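PDB 3HSI: phosphatidylserine synthase from Haemophilus influenzae, which belongs to the phospholipase D superfamily and carries two PLD-type sequence regions in a single chain. Local coordinates for residues L141-F146 / A391-L396; Y172-K177 / I375-N380; V275-Y280 / Y363-V368. All blocks are in the same frame, centred on the assembly; numbering follows the deposited sequence.

Contact 1: L141-F146 / A391-L396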
# COMPACT_ATOMS: atom_id res chain seq x y z
N LEU C 141 7.17 12.40 3.54
CA LEU C 141 7.08 13.76 3.15
C LEU C 141 8.04 14.04 2.00
O LEU C 141 9.26 14.09 2.17
CB LEU C 141 7.37 14.65 4.36
CG LEU C 141 7.36 16.17 4.10
CD1 LEU C 141 5.92 16.65 3.80
CD2 LEU C 141 7.94 16.92 5.31
N HIS C 142 7.49 14.21 0.80
CA HIS C 142 8.32 14.57 -0.35
C HIS C 142 7.97 15.97 -0.88
O HIS C 142 8.38 16.32 -1.98
CB HIS C 142 8.12 13.57 -1.48
CG HIS C 142 9.01 12.37 -1.42
ND1 HIS C 142 10.37 12.46 -1.21
CD2 HIS C 142 8.75 11.06 -1.67
CE1 HIS C 142 10.90 11.25 -1.27
NE2 HIS C 142 9.95 10.38 -1.55
N VAL C 143 7.20 16.74 -0.12
CA VAL C 143 6.96 18.14 -0.43
C VAL C 143 8.30 18.89 -0.35
O VAL C 143 9.07 18.68 0.61
CB VAL C 143 5.95 18.74 0.60
CG1 VAL C 143 5.93 20.30 0.56
CG2 VAL C 143 4.56 18.14 0.38
N LYS C 144 8.58 19.75 -1.34
CA LYS C 144 9.82 20.52 -1.40
C LYS C 144 9.59 22.01 -1.28
O LYS C 144 8.46 22.49 -1.44
CB LYS C 144 10.57 20.27 -2.72
CG LYS C 144 10.69 18.82 -3.12
CD LYS C 144 11.57 18.03 -2.13
CE LYS C 144 11.48 16.51 -2.41
NZ LYS C 144 12.36 15.76 -1.46
N GLY C 145 10.65 22.76 -1.01
CA GLY C 145 10.54 24.21 -0.98
C GLY C 145 11.17 24.74 0.28
O GLY C 145 10.97 24.19 1.36
N PHE C 146 11.97 25.80 0.11
CA PHE C 146 12.50 26.58 1.19
C PHE C 146 12.02 28.00 0.93
O PHE C 146 12.12 28.50 -0.18
CB PHE C 146 14.03 26.63 1.15
CG PHE C 146 14.71 25.30 1.17
CD1 PHE C 146 14.04 24.14 1.54
CD2 PHE C 146 16.05 25.21 0.85
CE1 PHE C 146 14.68 22.90 1.56
CE2 PHE C 146 16.72 23.99 0.88
CZ PHE C 146 16.03 22.83 1.25
N ALA C 391 3.67 12.17 -0.19
CA ALA C 391 3.11 13.50 -0.34
C ALA C 391 4.07 14.32 -1.18
O ALA C 391 5.26 14.41 -0.89
CB ALA C 391 2.82 14.14 1.02
N GLU C 392 3.54 14.89 -2.27
CA GLU C 392 4.36 15.54 -3.28
C GLU C 392 3.88 16.95 -3.58
O GLU C 392 2.70 17.29 -3.35
CB GLU C 392 4.32 14.74 -4.60
CG GLU C 392 4.57 13.23 -4.46
CD GLU C 392 6.06 12.89 -4.50
OE1 GLU C 392 6.89 13.82 -4.59
OE2 GLU C 392 6.39 11.69 -4.47
N ASN C 393 4.78 17.77 -4.14
CA ASN C 393 4.33 19.03 -4.70
C ASN C 393 5.05 19.40 -6.01
O ASN C 393 5.92 18.67 -6.48
CB ASN C 393 4.33 20.15 -3.66
CG ASN C 393 5.73 20.63 -3.30
OD1 ASN C 393 6.73 19.96 -3.58
ND2 ASN C 393 5.80 21.80 -2.66
N GLY C 394 4.66 20.53 -6.60
CA GLY C 394 5.26 20.98 -7.82
C GLY C 394 5.01 22.45 -8.10
O GLY C 394 4.01 23.03 -7.65
N LEU C 395 5.95 23.06 -8.82
CA LEU C 395 5.71 24.36 -9.42
C LEU C 395 5.61 24.12 -10.93
O LEU C 395 6.59 23.73 -11.58
CB LEU C 395 6.82 25.35 -9.06
CG LEU C 395 7.12 25.52 -7.57
CD1 LEU C 395 8.33 26.47 -7.31
CD2 LEU C 395 5.86 26.02 -6.80
N LEU C 396 4.41 24.30 -11.46
CA LEU C 396 4.24 24.26 -12.90
C LEU C 396 4.46 25.64 -13.48
O LEU C 396 3.67 26.56 -13.26
CB LEU C 396 2.87 23.71 -13.33
CG LEU C 396 2.67 23.61 -14.86
CD1 LEU C 396 3.66 22.61 -15.51
CD2 LEU C 396 1.22 23.24 -15.24
O HOH W 1 7.66 16.60 -4.25
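Leu141 pairs with Ala391 in a short parallel bridge, their CA atoms 5.3 Å apart. Next along the chain, His142 N gives a hydrogen bond to Ala391 O, 2.8 Å and clearly bent. The His142 side chain runs alongside that of Glu392, pointing the same way. The ring and the carboxylate are nearly parallel, 16° apart, and His142 CB lies 3.4 Å from Glu392 OE1. A water is bonded to Glu392 OE1 and to Asn393 N; its link to His142 O is doubtful.

At Val143 the backbone makes no further bridge. The Val143 side chain crosses that of Asn393 at about a right angle, with CG1 3.6 Å from Asn393 ND2. Val143 CG2 lies against Ala391 CB, a looser apolar contact.

Lys144 meets the same amide through its backbone. Its N donates almost straight to Asn393 OD1 (2.9 Å, 174°), from above the carbonyl plane. Its O accepts from Asn393 ND2 at 3.0 Å, close to the amide plane. Asn393 CG sits between its backbone N and carbonyl carbon (chi1 73°), which directs the amide at Lys144. Tyr154 OH also bonds OD1 and Tyr232 OH bonds ND2, so four hydrogen bonds fix the rotation of this buried amide. Lys144 NZ leads away, to a weak bond with Gly156 O.

His142 and Lys144 form the HxK part of the first HKD-type motif, characteristic of the phospholipase D superfamily.

Contact 2: Y172-K177 / I375-N380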
# COMPACT_ATOMS: atom_id res chain seq x y z
N TYR C 172 23.52 14.90 -7.51
CA TYR C 172 23.07 15.93 -8.46
C TYR C 172 21.57 16.12 -8.38
O TYR C 172 20.80 15.14 -8.41
CB TYR C 172 23.49 15.54 -9.87
CG TYR C 172 23.53 16.63 -10.94
CD1 TYR C 172 23.84 17.97 -10.62
CD2 TYR C 172 23.32 16.30 -12.29
CE1 TYR C 172 23.91 18.96 -11.62
CE2 TYR C 172 23.39 17.27 -13.29
CZ TYR C 172 23.69 18.59 -12.95
OH TYR C 172 23.77 19.53 -13.95
N ASP C 173 21.14 17.37 -8.22
CA ASP C 173 19.72 17.67 -8.28
C ASP C 173 19.54 18.93 -9.14
O ASP C 173 20.52 19.44 -9.77
CB ASP C 173 19.15 17.83 -6.84
CG ASP C 173 17.70 17.34 -6.71
OD1 ASP C 173 16.82 17.94 -7.34
OD2 ASP C 173 17.42 16.36 -5.98
N ARG C 174 18.31 19.45 -9.17
CA ARG C 174 18.03 20.72 -9.81
C ARG C 174 17.63 21.74 -8.78
O ARG C 174 17.10 21.38 -7.75
CB ARG C 174 16.90 20.59 -10.81
CG ARG C 174 17.30 19.91 -12.07
CD ARG C 174 16.08 19.68 -12.92
NE ARG C 174 15.59 20.91 -13.54
CZ ARG C 174 14.32 21.11 -13.89
NH1 ARG C 174 13.40 20.18 -13.66
NH2 ARG C 174 13.97 22.23 -14.50
N TYR C 175 17.90 23.02 -9.04
CA TYR C 175 17.68 24.05 -8.02
C TYR C 175 17.16 25.30 -8.69
O TYR C 175 17.79 25.82 -9.61
CB TYR C 175 19.01 24.38 -7.28
CG TYR C 175 19.92 23.18 -7.15
CD1 TYR C 175 19.84 22.32 -6.06
CD2 TYR C 175 20.83 22.87 -8.16
CE1 TYR C 175 20.68 21.22 -5.96
CE2 TYR C 175 21.65 21.76 -8.08
CZ TYR C 175 21.57 20.93 -6.99
OH TYR C 175 22.38 19.82 -6.94
N GLN C 176 16.00 25.77 -8.23
CA GLN C 176 15.44 27.00 -8.77
C GLN C 176 15.18 28.01 -7.68
O GLN C 176 14.54 27.71 -6.66
CB GLN C 176 14.17 26.74 -9.55
CG GLN C 176 14.41 25.95 -10.79
CD GLN C 176 14.47 24.47 -10.51
OE1 GLN C 176 13.88 24.00 -9.54
NE2 GLN C 176 15.19 23.73 -11.34
N LYS C 177 15.68 29.21 -7.91
CA LYS C 177 15.44 30.33 -7.01
C LYS C 177 14.41 31.28 -7.63
O LYS C 177 14.59 31.77 -8.75
CB LYS C 177 16.77 31.06 -6.71
CG LYS C 177 16.73 31.77 -5.38
CD LYS C 177 17.34 33.13 -5.43
CE LYS C 177 18.76 33.10 -5.84
NZ LYS C 177 19.35 34.41 -5.47
N ILE C 375 7.21 23.65 -17.96
CA ILE C 375 8.40 23.23 -17.22
C ILE C 375 7.89 22.94 -15.80
O ILE C 375 7.54 23.85 -15.05
CB ILE C 375 9.49 24.38 -17.15
CG1 ILE C 375 9.92 24.82 -18.55
CG2 ILE C 375 10.75 23.95 -16.41
CD1 ILE C 375 9.40 26.18 -18.96
N LEU C 376 7.87 21.67 -15.43
CA LEU C 376 7.45 21.26 -14.11
C LEU C 376 8.65 21.03 -13.21
O LEU C 376 9.50 20.15 -13.47
CB LEU C 376 6.66 19.95 -14.20
CG LEU C 376 6.18 19.40 -12.86
CD1 LEU C 376 5.26 20.41 -12.18
CD2 LEU C 376 5.45 18.03 -13.03
N LEU C 377 8.69 21.81 -12.14
CA LEU C 377 9.67 21.62 -11.09
C LEU C 377 8.97 20.80 -10.03
O LEU C 377 7.93 21.21 -9.50
CB LEU C 377 10.11 22.96 -10.50
CG LEU C 377 10.35 24.09 -11.49
CD1 LEU C 377 10.62 25.44 -10.75
CD2 LEU C 377 11.45 23.78 -12.49
N THR C 378 9.54 19.66 -9.70
CA THR C 378 8.86 18.80 -8.80
C THR C 378 9.84 17.96 -8.03
O THR C 378 10.96 17.69 -8.50
CB THR C 378 7.83 17.93 -9.55
OG1 THR C 378 6.99 17.28 -8.62
CG2 THR C 378 8.48 16.89 -10.50
N GLY C 379 9.45 17.57 -6.82
CA GLY C 379 10.19 16.57 -6.10
C GLY C 379 9.70 15.18 -6.45
O GLY C 379 10.20 14.20 -5.91
N ASN C 380 8.74 15.08 -7.37
CA ASN C 380 8.12 13.79 -7.73
C ASN C 380 9.10 12.90 -8.54
O ASN C 380 9.59 13.28 -9.59
CB ASN C 380 6.79 14.06 -8.47
CG ASN C 380 5.97 12.80 -8.71
OD1 ASN C 380 6.48 11.77 -9.14
ND2 ASN C 380 4.68 12.90 -8.47
O HOH W 2 13.61 18.12 -7.98
O HOH W 3 11.18 20.54 -15.60
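This contact is packing across the seam between the two mixed sheets of the chain, where Arg174 and Gln176 close on Leu377. Strand 171-179 lies in one sheet and strand 374-378 in the other. The backbones stay apart: the nearest CA atoms, those of Gln176 and Leu377, are 8.2 Å from each other.

Leu377 reaches across with both methyl groups. CD2 comes 3.7 Å from Gln176 CD, and CD1 lies 3.8 Å from Gln176 CG. The Gln176 chain bends at chi2 (83°), which brings its amide obliquely across these methyls.

Arg174 crosses Leu377 at about a right angle, with NH2 3.6 Å from Leu377 CD2. Ile375 CG2 sits further off, at the guanidinium edge.

No direct hydrogen bond joins the segments here. A water does so instead: it accepts from Arg174 NH1 at 3.0 Å and donates to Leu376 O at 2.7 Å. The guanidinium has a stronger partner in Glu411, a salt bridge through NH2. Gln176 NE2 bonds the same carboxylate, so Glu411 is shared by both polar ends, weakly in the case of Gln176.

Such a buried interface between two sheets fits the bilobal architecture of phospholipase D superfamily members with two PLD-type regions in one chain.

Contact 3: V275-Y280 / Y363-V368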
# COMPACT_ATOMS: atom_id res chain seq x y z
N VAL C 275 10.61 15.98 -22.52
CA VAL C 275 11.86 15.64 -21.84
C VAL C 275 11.53 15.25 -20.41
O VAL C 275 10.73 15.90 -19.77
CB VAL C 275 12.86 16.85 -21.83
CG1 VAL C 275 14.18 16.46 -21.16
CG2 VAL C 275 13.12 17.33 -23.28
N ILE C 276 12.16 14.21 -19.91
CA ILE C 276 11.91 13.73 -18.56
C ILE C 276 13.24 13.46 -17.89
O ILE C 276 14.15 12.89 -18.50
CB ILE C 276 11.15 12.39 -18.60
CG1 ILE C 276 9.80 12.53 -19.31
CG2 ILE C 276 10.99 11.80 -17.19
CD1 ILE C 276 9.18 11.13 -19.69
N CYS C 277 13.37 13.92 -16.65
CA CYS C 277 14.46 13.51 -15.76
C CYS C 277 13.84 12.69 -14.65
O CYS C 277 12.83 13.09 -14.08
CB CYS C 277 15.15 14.72 -15.16
SG CYS C 277 16.43 15.38 -16.24
N THR C 278 14.45 11.56 -14.35
CA THR C 278 14.02 10.76 -13.21
C THR C 278 15.30 10.11 -12.68
O THR C 278 16.19 9.74 -13.48
CB THR C 278 12.92 9.69 -13.64
OG1 THR C 278 12.50 8.95 -12.50
CG2 THR C 278 13.44 8.72 -14.65
N PRO C 279 15.40 9.94 -11.34
CA PRO C 279 16.57 9.26 -10.76
C PRO C 279 16.71 7.80 -11.20
O PRO C 279 17.77 7.40 -11.70
CB PRO C 279 16.31 9.32 -9.26
CG PRO C 279 15.22 10.36 -9.11
CD PRO C 279 14.42 10.31 -10.31
N TYR C 280 15.63 7.04 -11.05
CA TYR C 280 15.58 5.60 -11.40
C TYR C 280 14.60 5.45 -12.55
O TYR C 280 13.57 6.10 -12.55
CB TYR C 280 15.08 4.73 -10.21
CG TYR C 280 15.46 5.31 -8.86
CD1 TYR C 280 16.77 5.22 -8.39
CD2 TYR C 280 14.53 6.01 -8.08
CE1 TYR C 280 17.16 5.78 -7.18
CE2 TYR C 280 14.90 6.58 -6.85
CZ TYR C 280 16.23 6.45 -6.40
OH TYR C 280 16.63 7.01 -5.19
N TYR C 363 23.10 10.48 -8.96
CA TYR C 363 22.15 11.23 -9.74
C TYR C 363 20.78 11.21 -9.11
O TYR C 363 20.20 10.18 -8.93
CB TYR C 363 22.10 10.63 -11.14
CG TYR C 363 21.13 11.25 -12.11
CD1 TYR C 363 21.53 12.29 -12.92
CD2 TYR C 363 19.83 10.73 -12.28
CE1 TYR C 363 20.70 12.83 -13.86
CE2 TYR C 363 18.95 11.28 -13.22
CZ TYR C 363 19.41 12.34 -14.02
OH TYR C 363 18.61 12.94 -14.96
N HIS C 364 20.23 12.39 -8.83
CA HIS C 364 18.90 12.47 -8.26
C HIS C 364 18.03 13.56 -8.93
O HIS C 364 17.31 14.25 -8.23
CB HIS C 364 19.04 12.77 -6.78
CG HIS C 364 17.80 12.54 -5.99
ND1 HIS C 364 17.13 13.57 -5.34
CD2 HIS C 364 17.10 11.41 -5.74
CE1 HIS C 364 16.07 13.07 -4.72
NE2 HIS C 364 16.03 11.76 -4.95
N LEU C 365 18.11 13.73 -10.25
CA LEU C 365 17.31 14.78 -10.91
C LEU C 365 15.93 14.27 -11.28
O LEU C 365 15.75 13.11 -11.71
CB LEU C 365 17.98 15.27 -12.21
CG LEU C 365 19.39 15.82 -12.23
CD1 LEU C 365 19.78 15.97 -13.69
CD2 LEU C 365 19.46 17.12 -11.59
N LYS C 366 14.96 15.16 -11.10
CA LYS C 366 13.56 14.95 -11.49
C LYS C 366 13.17 16.20 -12.29
O LYS C 366 13.61 17.31 -11.98
CB LYS C 366 12.65 14.88 -10.26
CG LYS C 366 13.11 13.99 -9.09
CD LYS C 366 13.78 14.82 -8.03
CE LYS C 366 14.21 13.95 -6.86
NZ LYS C 366 13.08 13.28 -6.05
N GLY C 367 12.35 16.02 -13.32
CA GLY C 367 11.82 17.12 -14.12
C GLY C 367 11.00 16.64 -15.30
O GLY C 367 11.11 15.48 -15.74
N VAL C 368 10.12 17.50 -15.77
CA VAL C 368 9.31 17.24 -16.97
C VAL C 368 9.29 18.53 -17.74
O VAL C 368 9.07 19.58 -17.17
CB VAL C 368 7.85 16.80 -16.66
CG1 VAL C 368 7.06 16.69 -17.96
CG2 VAL C 368 7.79 15.44 -15.88
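This is antiparallel strand pairing that runs on into a loop contact, inside the PLD-like domain. Strand 273-277 pairs here with strand 367-370. The 363-368 segment holds the second HxK pattern, His364 and Lys366, of the HKD-type motif.

Cys277 and Gly367 make the hydrogen-bonded pair. Cys277 N donates to Gly367 O at 2.9 Å, and Gly367 N returns a more bent bond to Cys277 O at 3.1 Å. Ile276 faces Val368 in the adjoining non-hydrogen-bonded pair. Lys366 CA also makes a CA-H...O contact with Cys277 O, 3.3 Å. Cys277 CB packs on Leu365 CB, 4.1 Å away.

At Pro279 the contact is made by the ring. Leu365 O approaches Pro279 N, which has no hydrogen to give. The proline ring packs against both motif side chains: CD lies 4.1 Å from Lys366 CG, and CG lies 4.0 Å from His364 CD2. The polar ends of these two residues lead elsewhere. His364 ND1 bonds Asp173 OD2, while Lys366 NZ bonds Asn381 OD1 and Gly379 O.

Tyr363 extends with CG anti to its backbone N (chi1 179°), which carries the ring along the 275-280 segment. There Thr278 O lies in the ring plane, at its edge, 3.2 Å from Tyr363 CE2.

The three contacts are nested along the chain: contact 3 falls within the loop closed by contact 2, and contact 2 within that of contact 1. In space contact 2 lies between the others, with its centre about 9 Å from each; the centres of contacts 1 and 3 are about 15 Å apart. Strands 367-370, 374-378 and 391-398 are consecutive antiparallel neighbours in one sheet, and each contact uses one of them. Thr378 OG1 bonds Asn393 O, linking contacts 1 and 2, while a bond from His364 N to Tyr172 O links contacts 2 and 3. The two HxK patterns are thus brought together near the centre of the folded chain, consistent with a shared PLD-type site.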